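Local coordinates for putative branched chain amino acid ABC transporter, periplasmic amino acid-binding protein (Brucella ovis, PDB 4XFK), which belongs to an amino-acid transport system and probably binds branched-chain amino acids in the periplasm for delivery to an ABC transporter, at residues I82-S87 and G92-D97; A117-L122 and N165-V170; S244-D247 and N251-N254; A257-H262 and T370-L375. The protein carries 1 engineered substitution. All coordinates share one frame; numbering follows the deposited sequence. Where two conformers were deposited one is given.

Contact 1: residues I82-S87 and G92-D97. With NA (sodium ion), chain D.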
loop_
_atom_site.group_PDB
_atom_site.type_symbol
_atom_site.label_atom_id
_atom_site.label_comp_id
_atom_site.label_asym_id
_atom_site.label_seq_id
_atom_site.Cartn_x
_atom_site.Cartn_y
_atom_site.Cartn_z
ATOM N N ILE A 82 4.668 -9.836 -12.714
ATOM C CA ILE A 82 3.800 -10.277 -11.628
ATOM C C ILE A 82 3.406 -9.053 -10.811
ATOM O O ILE A 82 4.275 -8.263 -10.434
ATOM C CB ILE A 82 4.556 -11.237 -10.677
ATOM C CG1 ILE A 82 5.140 -12.433 -11.442
ATOM C CG2 ILE A 82 3.663 -11.675 -9.508
ATOM C CD1 ILE A 82 4.104 -13.325 -12.083
ATOM N N VAL A 83 2.121 -8.912 -10.522
ATOM C CA VAL A 83 1.619 -7.825 -9.690
ATOM C C VAL A 83 0.881 -8.394 -8.475
ATOM O O VAL A 83 0.084 -9.335 -8.607
ATOM C CB VAL A 83 0.658 -6.948 -10.492
ATOM C CG1 VAL A 83 -0.066 -5.991 -9.593
ATOM C CG2 VAL A 83 1.414 -6.215 -11.610
ATOM N N GLN A 84 1.145 -7.816 -7.303
ATOM C CA GLN A 84 0.526 -8.256 -6.056
ATOM C C GLN A 84 0.714 -7.147 -5.030
ATOM O O GLN A 84 1.636 -6.331 -5.161
ATOM C CB GLN A 84 1.169 -9.565 -5.576
ATOM C CG GLN A 84 0.610 -10.127 -4.262
ATOM C CD GLN A 84 1.341 -9.601 -3.033
ATOM O OE1 GLN A 84 2.355 -8.912 -3.146
ATOM N NE2 GLN A 84 0.821 -9.925 -1.849
ATOM N N GLY A 85 -0.149 -7.091 -4.014
ATOM C CA GLY A 85 0.046 -6.124 -2.947
ATOM C C GLY A 85 -0.664 -6.333 -1.618
ATOM O O GLY A 85 -0.429 -5.560 -0.688
ATOM N N SER A 86 -1.521 -7.346 -1.487
ATOM C CA SER A 86 -2.361 -7.395 -0.283
ATOM C C SER A 86 -1.712 -7.970 0.974
ATOM O O SER A 86 -2.252 -7.793 2.057
ATOM C CB SER A 86 -3.682 -8.127 -0.552
ATOM O OG SER A 86 -3.444 -9.489 -0.863
ATOM N N SER A 87 -0.583 -8.655 0.852
ATOM C CA SER A 87 0.071 -9.249 2.026
ATOM C C SER A 87 1.576 -9.256 1.886
ATOM O O SER A 87 2.097 -9.760 0.897
ATOM C CB SER A 87 -0.392 -10.692 2.237
ATOM O OG SER A 87 0.481 -11.367 3.131
ATOM N N GLY A 92 6.853 -11.526 0.413
ATOM C CA GLY A 92 8.156 -12.072 0.770
ATOM C C GLY A 92 8.464 -13.324 -0.034
ATOM O O GLY A 92 9.595 -13.539 -0.481
ATOM N N GLN A 93 7.447 -14.157 -0.233
ATOM C CA GLN A 93 7.594 -15.363 -1.034
ATOM C C GLN A 93 7.735 -15.025 -2.519
ATOM O O GLN A 93 8.628 -15.546 -3.201
ATOM C CB GLN A 93 6.391 -16.280 -0.822
ATOM C CG GLN A 93 6.552 -17.639 -1.456
ATOM C CD GLN A 93 7.666 -18.437 -0.809
ATOM O OE1 GLN A 93 7.811 -18.447 0.417
ATOM N NE2 GLN A 93 8.463 -19.110 -1.627
ATOM N N ILE A 94 6.845 -14.176 -3.032
ATOM C CA ILE A 94 6.878 -13.821 -4.450
ATOM C C ILE A 94 8.220 -13.211 -4.827
ATOM O O ILE A 94 8.837 -13.605 -5.821
ATOM C CB ILE A 94 5.734 -12.847 -4.835
ATOM C CG1 ILE A 94 4.379 -13.550 -4.739
ATOM C CG2 ILE A 94 5.937 -12.299 -6.257
ATOM C CD1 ILE A 94 3.209 -12.648 -5.069
ATOM N N THR A 95 8.687 -12.262 -4.024
ATOM C CA THR A 95 9.909 -11.571 -4.384
ATOM C C THR A 95 11.112 -12.519 -4.445
ATOM O O THR A 95 11.950 -12.403 -5.343
ATOM C CB THR A 95 10.175 -10.340 -3.492
ATOM O OG1 THR A 95 10.931 -9.394 -4.249
ATOM C CG2 THR A 95 10.934 -10.687 -2.205
ATOM N N GLU A 96 11.165 -13.482 -3.526
ATOM C CA GLU A 96 12.274 -14.427 -3.494
ATOM C C GLU A 96 12.193 -15.422 -4.644
ATOM O O GLU A 96 13.205 -15.730 -5.279
ATOM C CB GLU A 96 12.345 -15.157 -2.151
ATOM C CG GLU A 96 12.977 -14.330 -1.046
ATOM C CD GLU A 96 14.364 -13.836 -1.418
ATOM O OE1 GLU A 96 15.227 -14.674 -1.762
ATOM O OE2 GLU A 96 14.587 -12.609 -1.375
ATOM N N ASP A 97 10.989 -15.909 -4.928
ATOM C CA ASP A 97 10.811 -16.826 -6.048
ATOM C C ASP A 97 11.157 -16.162 -7.382
ATOM O O ASP A 97 11.781 -16.786 -8.248
ATOM C CB ASP A 97 9.392 -17.392 -6.081
ATOM C CG ASP A 97 9.124 -18.360 -4.942
ATOM O OD1 ASP A 97 10.094 -18.796 -4.283
ATOM O OD2 ASP A 97 7.945 -18.679 -4.698
HETATM NA NA NA D . -1.245 -3.871 0.651
HETATM O O HOH W 1 -2.693 -5.017 1.886
HETATM O O HOH W 2 -1.479 -2.053 1.983
#
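I82 and I94 mark the closest approach of strand 82-84 to helix 92-97, with CA atoms 8.6 Å apart, and side chains bridge this separation with no hydrogen bond across it. I94 does most of the bridging. Its CG2 meets CG2 of I82 at 4.0 Å, methyl against methyl, while CD1 takes a different partner. With chi2 fully extended at 179°, the longer branch of I94 carries CD1 to 3.7 Å from CG of Q84, and CB of Q84 is equally close. A branched isoleucine suits a helix face that must cover two residues, I82 and Q84, on the same face of a strand. Other carbons close round it: A67 and V71 of helix 63-76, and Y112 of the next strand. Strand 81-84, helix 88-104 and strand 111-114 form a beta-alpha-beta crossover in one lobe of the periplasmic binding protein fold, and the contact is part of its buried packing. Q84 combines an apolar stem with a polar end. Its chain bends at chi2, so that the amide turns back to the loop; NE2 donates to O of S87 at 3.0 Å, nearly in the amide plane, while OE1 is hydrogen-bonded to Y112. Directly beyond the strand, O of G85 binds the sodium ion at 2.3 Å, together with Y31, G116 and two waters. One of those waters also donates to O of S86, and OG of S87 caps the helix at N of V90.

Contact 2: residues A117-L122 and N165-V170. With ACT (acetate ion), chain B.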
loop_
_atom_site.group_PDB
_atom_site.type_symbol
_atom_site.label_atom_id
_atom_site.label_comp_id
_atom_site.label_asym_id
_atom_site.label_seq_id
_atom_site.Cartn_x
_atom_site.Cartn_y
_atom_site.Cartn_z
ATOM N N ALA A 117 2.532 -4.216 -0.802
ATOM C CA ALA A 117 3.055 -4.963 0.346
ATOM C C ALA A 117 4.090 -4.072 1.016
ATOM O O ALA A 117 5.093 -3.714 0.390
ATOM C CB ALA A 117 3.664 -6.254 -0.113
ATOM N N GLU A 118 3.832 -3.712 2.274
ATOM C CA GLU A 118 4.492 -2.556 2.887
ATOM C C GLU A 118 5.598 -2.870 3.909
ATOM O O GLU A 118 6.178 -1.956 4.503
ATOM C CB GLU A 118 3.436 -1.582 3.451
ATOM C CG GLU A 118 2.397 -1.196 2.383
ATOM C CD GLU A 118 1.582 0.043 2.706
ATOM O OE1 GLU A 118 2.017 0.879 3.535
ATOM O OE2 GLU A 118 0.496 0.177 2.103
ATOM N N ALA A 119 5.914 -4.150 4.096
ATOM C CA ALA A 119 6.992 -4.525 5.021
ATOM C C ALA A 119 8.351 -3.983 4.569
ATOM O O ALA A 119 8.667 -3.956 3.382
ATOM C CB ALA A 119 7.051 -6.026 5.177
ATOM N N LEU A 120 9.165 -3.568 5.531
ATOM C CA LEU A 120 10.447 -2.944 5.224
ATOM C C LEU A 120 11.380 -3.785 4.357
ATOM O O LEU A 120 12.045 -3.251 3.476
ATOM C CB LEU A 120 11.171 -2.580 6.524
ATOM C CG LEU A 120 10.466 -1.514 7.353
ATOM C CD1 LEU A 120 11.163 -1.341 8.685
ATOM C CD2 LEU A 120 10.418 -0.207 6.597
ATOM N N GLU A 121 11.438 -5.089 4.608
ATOM C CA GLU A 121 12.436 -5.943 3.970
ATOM C C GLU A 121 12.388 -5.918 2.444
ATOM O O GLU A 121 13.407 -6.156 1.784
ATOM C CB GLU A 121 12.317 -7.390 4.467
ATOM C CG GLU A 121 11.016 -8.088 4.075
ATOM C CD GLU A 121 10.985 -9.552 4.480
ATOM O OE1 GLU A 121 11.974 -10.026 5.074
ATOM O OE2 GLU A 121 9.978 -10.236 4.189
ATOM N N LEU A 122 11.218 -5.631 1.873
ATOM C CA LEU A 122 11.066 -5.693 0.422
ATOM C C LEU A 122 11.950 -4.677 -0.315
ATOM O O LEU A 122 12.323 -4.897 -1.466
ATOM C CB LEU A 122 9.590 -5.591 0.033
ATOM C CG LEU A 122 8.763 -6.720 0.666
ATOM C CD1 LEU A 122 7.292 -6.424 0.571
ATOM C CD2 LEU A 122 9.084 -8.066 0.017
ATOM N N ASN A 165 0.970 -9.972 14.378
ATOM C CA ASN A 165 2.251 -10.647 14.526
ATOM C C ASN A 165 2.698 -11.344 13.237
ATOM O O ASN A 165 2.645 -12.575 13.120
ATOM C CB ASN A 165 2.225 -11.620 15.708
ATOM C CG ASN A 165 3.602 -11.836 16.304
ATOM O OD1 ASN A 165 4.616 -11.682 15.618
ATOM N ND2 ASN A 165 3.649 -12.186 17.588
ATOM N N TYR A 166 3.111 -10.529 12.270
ATOM C CA TYR A 166 3.836 -10.982 11.080
ATOM C C TYR A 166 4.735 -9.833 10.645
ATOM O O TYR A 166 4.754 -8.789 11.304
ATOM C CB TYR A 166 2.907 -11.466 9.951
ATOM C CG TYR A 166 2.125 -10.426 9.168
ATOM C CD1 TYR A 166 1.097 -9.698 9.757
ATOM C CD2 TYR A 166 2.377 -10.226 7.810
ATOM C CE1 TYR A 166 0.353 -8.781 9.024
ATOM C CE2 TYR A 166 1.648 -9.311 7.071
ATOM C CZ TYR A 166 0.635 -8.589 7.681
ATOM O OH TYR A 166 -0.110 -7.682 6.957
ATOM N N SER A 167 5.479 -10.012 9.555
ATOM C CA SER A 167 6.522 -9.052 9.174
ATOM C C SER A 167 6.027 -7.607 9.199
ATOM O O SER A 167 6.678 -6.731 9.772
ATOM C CB SER A 167 7.129 -9.393 7.809
ATOM O OG SER A 167 6.140 -9.348 6.806
ATOM N N TRP A 168 4.862 -7.364 8.603
ATOM C CA TRP A 168 4.319 -6.010 8.529
ATOM C C TRP A 168 4.087 -5.382 9.908
ATOM O O TRP A 168 4.542 -4.268 10.181
ATOM C CB TRP A 168 3.020 -6.009 7.712
ATOM C CG TRP A 168 2.159 -4.803 7.954
ATOM C CD1 TRP A 168 0.934 -4.786 8.563
ATOM C CD2 TRP A 168 2.451 -3.443 7.604
ATOM N NE1 TRP A 168 0.443 -3.507 8.607
ATOM C CE2 TRP A 168 1.355 -2.661 8.030
ATOM C CE3 TRP A 168 3.539 -2.808 6.993
ATOM C CZ2 TRP A 168 1.306 -1.276 7.856
ATOM C CZ3 TRP A 168 3.484 -1.431 6.811
ATOM C CH2 TRP A 168 2.378 -0.681 7.245
ATOM N N GLY A 169 3.375 -6.091 10.776
ATOM C CA GLY A 169 3.036 -5.547 12.077
ATOM C C GLY A 169 4.241 -5.343 12.972
ATOM O O GLY A 169 4.305 -4.379 13.740
ATOM N N VAL A 170 5.196 -6.259 12.885
ATOM C CA VAL A 170 6.451 -6.125 13.605
ATOM C C VAL A 170 7.183 -4.865 13.139
ATOM O O VAL A 170 7.704 -4.113 13.960
ATOM C CB VAL A 170 7.303 -7.388 13.404
ATOM C CG1 VAL A 170 8.737 -7.180 13.893
ATOM C CG2 VAL A 170 6.646 -8.560 14.124
HETATM C C ACT B . 0.974 -5.792 4.364
HETATM O O ACT B . 1.044 -6.991 4.720
HETATM O OXT ACT B . 1.861 -5.390 3.576
HETATM C CH3 ACT B . -0.123 -4.903 4.858
HETATM O O HOH W 3 7.521 -9.440 4.333
#
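E118 and W168 make the tight half of the contact: CB of E118 stands 3.4 Å from CZ3 of the indole. The two side chains run alongside each other in the same direction, with carboxylate and ring planes 67° apart. Each polar end has a partner beyond the pair, R141 in a salt bridge with E118 and O of G219 for NE1 of W168. The indole also floors a site for acetate, whose CH3 lies 3.8 Å above one ring face. N of E118 points almost straight at OXT of the acetate (2.9 Å, 171°), and OH of Y166 donates to its other oxygen, O, at 2.6 Å. S88 adds a further hydrogen bond. Here the two lobes of the periplasmic binding protein fold face each other, and the acetate, probably from the crystallisation liquor, is consistent with a place for the carboxylate of an amino-acid ligand. The far side is looser and wetter. CB of A119 approaches OG of S167 at 3.8 Å, its small methyl letting the loop come near the helix start. Farther out a water links the segments, accepting from OG of S167 at 2.8 Å and donating to OE2 of E121, while OE1 of E121 is paired with K126.

Contact 3: residues S244-D247 and N251-N254; sequences SFLD and NIGN
Two torsions bring L246 and N251 together: CG of L246 swings anti to its own backbone N (chi1 -168°), sending the isobutyl group to the helix, and CG of N251 lies beside its N (chi1 -75°), which turns the amide back to the loop. The amide nitrogen ND2 of N251 then donates to O of L246 at 3.1 Å. The bond is bent, and the donor sits well above the carbonyl plane, 53° out of it, instead of along a lone pair. A water takes part as well, accepting from ND2 of N251 at 3.0 Å and donating to O of F245 at 2.9 Å. Asparagine suits the place because one short amide can tie a main-chain oxygen and a water at the same time. The apolar half lies beside this polar one: CD1 of L246 rests against CB of N251 at 3.7 Å. Its other methyl, CD2, meets CD1 of I252 at 4.1 Å, the leucine and isoleucine side chains crossing at about a right angle. Segment 244-247 follows strand 240-243, a parallel strand in the mixed sheet of the lobe that carries W168, and only three residues separate it from the first turn of helix 251-255. This is one of the beta-to-alpha connections of the periplasmic binding protein fold. A leucine suits this spot because apolar neighbours surround it: L225 and M229 of helix 223-235 and F374 of strand 373-380. The ring of F245 leads the other way, into the cleft, where it meets the rings of W168 and W221.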
loop_
_atom_site.group_PDB
_atom_site.type_symbol
_atom_site.label_atom_id
_atom_site.label_comp_id
_atom_site.label_asym_id
_atom_site.label_seq_id
_atom_site.Cartn_x
_atom_site.Cartn_y
_atom_site.Cartn_z
ATOM N N SER A 244 -2.428 3.354 9.249
ATOM C CA SER A 244 -2.140 3.305 7.827
ATOM C C SER A 244 -3.370 2.960 6.999
ATOM O O SER A 244 -3.430 3.341 5.834
ATOM C CB SER A 244 -1.040 2.276 7.550
ATOM O OG SER A 244 -1.275 1.062 8.253
ATOM N N PHE A 245 -4.344 2.260 7.593
ATOM C CA PHE A 245 -5.398 1.617 6.792
ATOM C C PHE A 245 -6.825 1.895 7.254
ATOM O O PHE A 245 -7.746 1.170 6.866
ATOM C CB PHE A 245 -5.188 0.097 6.726
ATOM C CG PHE A 245 -3.843 -0.310 6.174
ATOM C CD1 PHE A 245 -3.358 0.234 4.993
ATOM C CD2 PHE A 245 -3.064 -1.239 6.845
ATOM C CE1 PHE A 245 -2.106 -0.136 4.502
ATOM C CE2 PHE A 245 -1.828 -1.619 6.359
ATOM C CZ PHE A 245 -1.343 -1.070 5.180
ATOM N N LEU A 246 -7.043 2.956 8.031
ATOM C CA LEU A 246 -8.395 3.201 8.529
ATOM C C LEU A 246 -9.406 3.482 7.419
ATOM O O LEU A 246 -10.599 3.239 7.606
ATOM C CB LEU A 246 -8.414 4.335 9.553
ATOM C CG LEU A 246 -9.708 4.480 10.354
ATOM C CD1 LEU A 246 -9.992 3.246 11.198
ATOM C CD2 LEU A 246 -9.654 5.723 11.219
ATOM N N ASP A 247 -8.952 3.963 6.259
ATOM C CA ASP A 247 -9.894 4.282 5.179
ATOM C C ASP A 247 -10.313 3.059 4.350
ATOM O O ASP A 247 -11.027 3.200 3.365
ATOM C CB ASP A 247 -9.396 5.433 4.291
ATOM C CG ASP A 247 -8.125 5.098 3.550
ATOM O OD1 ASP A 247 -7.357 4.257 4.046
ATOM O OD2 ASP A 247 -7.894 5.682 2.473
ATOM N N ASN A 251 -14.589 0.573 8.200
ATOM C CA ASN A 251 -14.080 0.990 9.506
ATOM C C ASN A 251 -14.828 2.151 10.152
ATOM O O ASN A 251 -15.053 2.148 11.363
ATOM C CB ASN A 251 -12.606 1.362 9.412
ATOM C CG ASN A 251 -11.715 0.168 9.307
ATOM O OD1 ASN A 251 -11.869 -0.800 10.046
ATOM N ND2 ASN A 251 -10.751 0.233 8.407
ATOM N N ILE A 252 -15.194 3.155 9.360
ATOM C CA ILE A 252 -15.864 4.329 9.909
ATOM C C ILE A 252 -17.288 3.997 10.349
ATOM O O ILE A 252 -17.734 4.457 11.402
ATOM C CB ILE A 252 -15.800 5.524 8.936
ATOM C CG1 ILE A 252 -14.336 5.860 8.648
ATOM C CG2 ILE A 252 -16.550 6.731 9.506
ATOM C CD1 ILE A 252 -13.483 5.994 9.893
ATOM N N GLY A 253 -17.983 3.167 9.577
ATOM C CA GLY A 253 -19.272 2.662 10.010
ATOM C C GLY A 253 -19.149 1.939 11.345
ATOM O O GLY A 253 -19.942 2.162 12.261
ATOM N N ASN A 254 -18.140 1.084 11.476
ATOM C CA ASN A 254 -17.950 0.342 12.717
ATOM C C ASN A 254 -17.563 1.234 13.889
ATOM O O ASN A 254 -17.841 0.907 15.041
ATOM C CB ASN A 254 -16.910 -0.765 12.545
ATOM C CG ASN A 254 -17.495 -2.032 11.969
ATOM O OD1 ASN A 254 -18.610 -2.041 11.442
ATOM N ND2 ASN A 254 -16.738 -3.113 12.057
HETATM O O HOH W 4 -8.476 -1.499 7.668
#

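Contact 4: residues A257-H262 and T370-L375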
loop_
_atom_site.group_PDB
_atom_site.type_symbol
_atom_site.label_atom_id
_atom_site.label_comp_id
_atom_site.label_asym_id
_atom_site.label_seq_id
_atom_site.Cartn_x
_atom_site.Cartn_y
_atom_site.Cartn_z
ATOM N N ALA A 257 -20.224 5.868 17.208
ATOM C CA ALA A 257 -20.212 7.082 18.017
ATOM C C ALA A 257 -18.826 7.690 18.258
ATOM O O ALA A 257 -18.727 8.859 18.630
ATOM C CB ALA A 257 -20.916 6.827 19.351
ATOM N N ILE A 258 -17.760 6.914 18.062
ATOM C CA ILE A 258 -16.411 7.438 18.313
ATOM C C ILE A 258 -15.659 7.781 17.028
ATOM O O ILE A 258 -14.438 7.935 17.043
ATOM C CB ILE A 258 -15.535 6.478 19.169
ATOM C CG1 ILE A 258 -15.211 5.186 18.409
ATOM C CG2 ILE A 258 -16.205 6.181 20.505
ATOM C CD1 ILE A 258 -14.075 4.383 19.035
ATOM N N ALA A 259 -16.392 7.932 15.930
ATOM C CA ALA A 259 -15.764 8.127 14.620
ATOM C C ALA A 259 -14.851 9.357 14.524
ATOM O O ALA A 259 -13.780 9.292 13.911
ATOM C CB ALA A 259 -16.826 8.176 13.530
ATOM N N GLU A 260 -15.276 10.479 15.099
ATOM C CA GLU A 260 -14.551 11.735 14.934
ATOM C C GLU A 260 -13.104 11.647 15.424
ATOM O O GLU A 260 -12.837 11.138 16.508
ATOM C CB GLU A 260 -15.284 12.870 15.664
ATOM C CG GLU A 260 -14.655 14.256 15.484
ATOM C CD GLU A 260 -15.343 15.340 16.306
ATOM O OE1 GLU A 260 -16.290 15.026 17.057
ATOM O OE2 GLU A 260 -14.929 16.514 16.208
ATOM N N GLY A 261 -12.172 12.123 14.607
ATOM C CA GLY A 261 -10.840 12.419 15.098
ATOM C C GLY A 261 -9.768 11.360 14.933
ATOM O O GLY A 261 -8.614 11.597 15.282
ATOM N N HIS A 262 -10.131 10.183 14.432
ATOM C CA HIS A 262 -9.120 9.174 14.115
ATOM C C HIS A 262 -8.344 9.588 12.877
ATOM O O HIS A 262 -8.823 10.396 12.074
ATOM C CB HIS A 262 -9.753 7.795 13.963
ATOM C CG HIS A 262 -10.485 7.359 15.186
ATOM N ND1 HIS A 262 -9.847 6.805 16.276
ATOM C CD2 HIS A 262 -11.796 7.443 15.516
ATOM C CE1 HIS A 262 -10.737 6.552 17.220
ATOM N NE2 HIS A 262 -11.924 6.936 16.786
ATOM N N THR A 370 -21.761 7.278 6.157
ATOM C CA THR A 370 -21.918 8.031 7.397
ATOM C C THR A 370 -21.843 9.533 7.140
ATOM O O THR A 370 -21.691 9.978 6.002
ATOM C CB THR A 370 -20.833 7.658 8.437
ATOM O OG1 THR A 370 -19.585 8.279 8.090
ATOM C CG2 THR A 370 -20.654 6.145 8.518
ATOM N N GLU A 371 -21.941 10.312 8.213
ATOM C CA GLU A 371 -21.779 11.755 8.135
ATOM C C GLU A 371 -20.306 12.158 8.102
ATOM O O GLU A 371 -19.989 13.339 7.932
ATOM C CB GLU A 371 -22.455 12.414 9.332
ATOM C CG GLU A 371 -23.944 12.141 9.414
ATOM C CD GLU A 371 -24.497 12.273 10.827
ATOM O OE1 GLU A 371 -23.911 11.689 11.765
ATOM O OE2 GLU A 371 -25.530 12.952 10.994
ATOM N N TYR A 372 -19.417 11.178 8.275
ATOM C CA TYR A 372 -17.982 11.424 8.377
ATOM C C TYR A 372 -17.222 10.937 7.153
ATOM O O TYR A 372 -17.592 9.945 6.541
ATOM C CB TYR A 372 -17.415 10.708 9.607
ATOM C CG TYR A 372 -17.917 11.267 10.922
ATOM C CD1 TYR A 372 -19.109 10.821 11.493
ATOM C CD2 TYR A 372 -17.200 12.245 11.590
ATOM C CE1 TYR A 372 -19.571 11.346 12.692
ATOM C CE2 TYR A 372 -17.648 12.772 12.788
ATOM C CZ TYR A 372 -18.830 12.319 13.336
ATOM O OH TYR A 372 -19.259 12.859 14.528
ATOM N N GLY A 373 -16.133 11.623 6.823
ATOM C CA GLY A 373 -15.180 11.117 5.856
ATOM C C GLY A 373 -13.785 11.540 6.251
ATOM O O GLY A 373 -13.572 12.121 7.320
ATOM N N PHE A 374 -12.831 11.274 5.371
ATOM C CA PHE A 374 -11.445 11.620 5.616
ATOM C C PHE A 374 -11.131 13.005 5.079
ATOM O O PHE A 374 -11.286 13.275 3.896
ATOM C CB PHE A 374 -10.539 10.532 5.038
ATOM C CG PHE A 374 -10.656 9.236 5.782
ATOM C CD1 PHE A 374 -11.611 8.294 5.428
ATOM C CD2 PHE A 374 -9.852 8.986 6.889
ATOM C CE1 PHE A 374 -11.743 7.107 6.148
ATOM C CE2 PHE A 374 -9.980 7.804 7.601
ATOM C CZ PHE A 374 -10.926 6.866 7.230
ATOM N N LEU A 375 -10.709 13.888 5.979
ATOM C CA LEU A 375 -10.412 15.276 5.652
ATOM C C LEU A 375 -8.905 15.461 5.759
ATOM O O LEU A 375 -8.325 15.201 6.813
ATOM C CB LEU A 375 -11.107 16.197 6.654
ATOM C CG LEU A 375 -10.897 17.699 6.460
ATOM C CD1 LEU A 375 -11.760 18.205 5.324
ATOM C CD2 LEU A 375 -11.191 18.467 7.754
HETATM O O HOH W 5 -17.747 10.846 16.734
HETATM O O HOH W 6 -18.431 15.638 14.666
#
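Y372 reaches over to the turn A259-H262, and its side chain can be followed outward atom by atom. From CB, which points toward the turn, chi1 of -67° sets CG beside the backbone N and aims the ring at the turn, with I252 and V359 packed nearby. The near part of the ring, at CG and CD1, lies under the methyl of A259, with CB of A259 4.0 Å from CD1. That methyl stands over the ring face, 4.2 Å from the centroid and 15° off the normal, a CH-pi contact for which a single small methyl is well suited. Farther along, CE2 meets CB of E260 at 3.7 Å in an oblique approach. At the tip, OH of Y372 leaves the carbon packing for water. One water lies 2.9 Å from OH and gives a weak bond to OE1 of E260; another, weakly bonded to OH, accepts from N of E260 at 3.0 Å and donates to O of A257. A tyrosine thus serves a half-buried site, its ring covering carbon while its hydroxyl meets solvent, and the extended glutamate keeps its carboxylate on the exposed side. On the tyrosine's own segment, OG1 of T370 accepts from N of Y372 at 2.9 Å, an ST turn on the way into the strand that carries F374. Across the contact, residues A259 to H262 make a type II beta turn, with G261 taking the positive phi of 96° for which glycine is fitted in the third position of that turn.

Overall arrangement
Contacts 1 to 3 are buried, whereas contact 4 is partly open to solvent. Contact 1 lies inside the lobe built on the parallel sheet; contacts 3 and 4 lie in the other lobe, with centres only 9 Å apart, and share a core where L246 touches H262 and D247 touches F374. Contact 2 joins the lobes: L122 packs on T95 of contact 1, and W168 and E118 pack on F245 of contact 3. Their chemistry differs with their place. Contact 1 is aliphatic beside a sodium site, contact 2 is aromatic and polar round an anion, contact 3 combines a hydrogen bond from a side-chain amide with leucine packing, and contact 4 pairs a methyl-on-ring contact with bridging waters.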